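Local coordinates for putative permease protein, ABC transporter (Porphyromonas gingivalis, PDB 3IS6), which is the MacB-like periplasmic core part of a putative ABC-transporter permease, a longer membrane protein that may take part in transmembrane transport, at residues V17-T22 with L219-T224. Numbering follows the deposited sequence.
Sequences VKTHGT and LHYSLT
Strand 17-22 of the MacB-like periplasmic core and 219-224, its antiparallel neighbour in the same mixed sheet, meet through two hydrogen-bonded pairs, Lys18 with Ser222 and His20 with His220. Of the four backbone bonds, Lys18 N to Ser222 O measures 3.0 Å, and His20 N reaches His220 O at 2.9 Å, nearly straight at 169°. Strand 14-23 also pairs with 32-36 and 181-186; 218-225 joins it from late in the chain. Val17, Thr19, Leu219, Tyr221 and Leu223 share one face. There Val17 CG2 meets Leu223 CD2 at 3.8 Å, while CG1, anti to the backbone N (chi1 -179°), comes obliquely to Tyr221 CD1. Thr19 lies alongside Tyr221, Thr19 OG1 3.6 Å from Tyr221 CD1, and Thr19 CG2 packs 3.8 Å from Leu219 CD1. Gly21, lacking a side chain, brings its CA within 4.1 Å of Leu219 CA, the closest CA pair of the register. On the other face Lys18 CG rests on Thr224 CG2, and the bent chain leads NZ away to a salt bridge with Asp35. The His220 ring stands obliquely beside His20, His220 CE1 3.9 Å from His20 CB, and Ser222 OG sits in the His20 ring plane, at its edge, 3.6 Å from His20 CD2.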
loop_
_atom_site.group_PDB
_atom_site.type_symbol
_atom_site.label_atom_id
_atom_site.label_comp_id
_atom_site.label_asym_id
_atom_site.label_seq_id
_atom_site.Cartn_x
_atom_site.Cartn_y
_atom_site.Cartn_z
ATOM N N VAL A 17 18.430 12.441 3.762
ATOM C CA VAL A 17 18.837 11.600 4.833
ATOM C C VAL A 17 19.404 10.332 4.287
ATOM O O VAL A 17 18.756 9.609 3.623
ATOM C CB VAL A 17 17.681 11.225 5.732
ATOM C CG1 VAL A 17 18.139 10.416 6.803
ATOM C CG2 VAL A 17 16.954 12.420 6.223
ATOM N N LYS A 18 20.646 10.094 4.629
ATOM C CA LYS A 18 21.367 8.906 4.255
ATOM C C LYS A 18 21.550 7.985 5.448
ATOM O O LYS A 18 21.435 8.387 6.563
ATOM C CB LYS A 18 22.731 9.243 3.657
ATOM C CG LYS A 18 22.712 10.215 2.537
ATOM C CD LYS A 18 23.188 9.605 1.285
ATOM C CE LYS A 18 24.325 8.712 1.524
ATOM N NZ LYS A 18 24.307 7.620 0.628
ATOM N N THR A 19 21.810 6.733 5.160
ATOM C CA THR A 19 21.988 5.728 6.161
ATOM C C THR A 19 23.287 5.012 5.900
ATOM O O THR A 19 23.540 4.613 4.788
ATOM C CB THR A 19 20.880 4.703 6.082
ATOM O OG1 THR A 19 19.623 5.361 6.020
ATOM C CG2 THR A 19 20.902 3.798 7.256
ATOM N N HIS A 20 24.083 4.835 6.943
ATOM C CA HIS A 20 25.361 4.153 6.872
ATOM C C HIS A 20 25.504 3.102 7.966
ATOM O O HIS A 20 24.968 3.243 9.027
ATOM C CB HIS A 20 26.483 5.146 7.042
ATOM C CG HIS A 20 26.478 6.245 6.050
ATOM N ND1 HIS A 20 26.879 6.072 4.754
ATOM C CD2 HIS A 20 26.139 7.543 6.169
ATOM C CE1 HIS A 20 26.772 7.213 4.111
ATOM N NE2 HIS A 20 26.327 8.121 4.949
ATOM N N GLY A 21 26.264 2.065 7.707
ATOM C CA GLY A 21 26.452 1.031 8.695
ATOM C C GLY A 21 27.111 -0.197 8.146
ATOM O O GLY A 21 27.758 -0.131 7.148
ATOM N N THR A 22 26.909 -1.312 8.810
ATOM C CA THR A 22 27.556 -2.547 8.477
ATOM C C THR A 22 26.655 -3.706 8.784
ATOM O O THR A 22 25.829 -3.616 9.634
ATOM C CB THR A 22 28.830 -2.744 9.291
ATOM O OG1 THR A 22 28.489 -2.823 10.668
ATOM C CG2 THR A 22 29.789 -1.616 9.098
ATOM N N LEU A 219 23.309 0.486 12.031
ATOM C CA LEU A 219 23.234 1.612 11.140
ATOM C C LEU A 219 22.847 2.891 11.804
ATOM O O LEU A 219 22.347 2.891 12.881
ATOM C CB LEU A 219 22.326 1.318 9.978
ATOM C CG LEU A 219 20.892 0.967 10.250
ATOM C CD1 LEU A 219 20.095 2.176 10.545
ATOM C CD2 LEU A 219 20.345 0.266 9.077
ATOM N N HIS A 220 23.112 3.982 11.135
ATOM C CA HIS A 220 22.761 5.279 11.616
ATOM C C HIS A 220 22.474 6.219 10.459
ATOM O O HIS A 220 22.885 5.978 9.372
ATOM C CB HIS A 220 23.868 5.844 12.477
ATOM C CG HIS A 220 25.140 6.079 11.744
ATOM N ND1 HIS A 220 26.079 5.099 11.556
ATOM C CD2 HIS A 220 25.620 7.179 11.140
ATOM C CE1 HIS A 220 27.086 5.589 10.873
ATOM N NE2 HIS A 220 26.836 6.851 10.613
ATOM N N TYR A 221 21.777 7.294 10.753
ATOM C CA TYR A 221 21.346 8.296 9.817
ATOM C C TYR A 221 22.235 9.506 9.840
ATOM O O TYR A 221 22.700 9.904 10.862
ATOM C CB TYR A 221 19.928 8.749 10.156
ATOM C CG TYR A 221 18.928 7.644 10.141
ATOM C CD1 TYR A 221 18.554 7.042 8.970
ATOM C CD2 TYR A 221 18.381 7.184 11.290
ATOM C CE1 TYR A 221 17.681 6.021 8.952
ATOM C CE2 TYR A 221 17.499 6.179 11.284
ATOM C CZ TYR A 221 17.149 5.587 10.115
ATOM O OH TYR A 221 16.260 4.569 10.129
ATOM N N SER A 222 22.444 10.110 8.699
ATOM C CA SER A 222 23.062 11.401 8.668
ATOM C C SER A 222 22.601 12.227 7.511
ATOM O O SER A 222 22.327 11.705 6.485
ATOM C CB SER A 222 24.564 11.270 8.651
ATOM O OG SER A 222 24.997 10.679 7.473
ATOM N N LEU A 223 22.538 13.523 7.703
ATOM C CA LEU A 223 22.173 14.443 6.672
ATOM C C LEU A 223 23.322 14.750 5.739
ATOM O O LEU A 223 24.414 14.982 6.178
ATOM C CB LEU A 223 21.689 15.721 7.276
ATOM C CG LEU A 223 20.591 15.604 8.299
ATOM C CD1 LEU A 223 20.254 16.903 8.763
ATOM C CD2 LEU A 223 19.392 14.973 7.746
ATOM N N THR A 224 23.041 14.753 4.450
ATOM C CA THR A 224 23.986 15.105 3.418
ATOM C C THR A 224 23.361 16.116 2.472
ATOM O O THR A 224 22.242 15.994 2.151
ATOM C CB THR A 224 24.422 13.863 2.646
ATOM O OG1 THR A 224 25.746 14.030 2.198
ATOM C CG2 THR A 224 23.597 13.669 1.443
#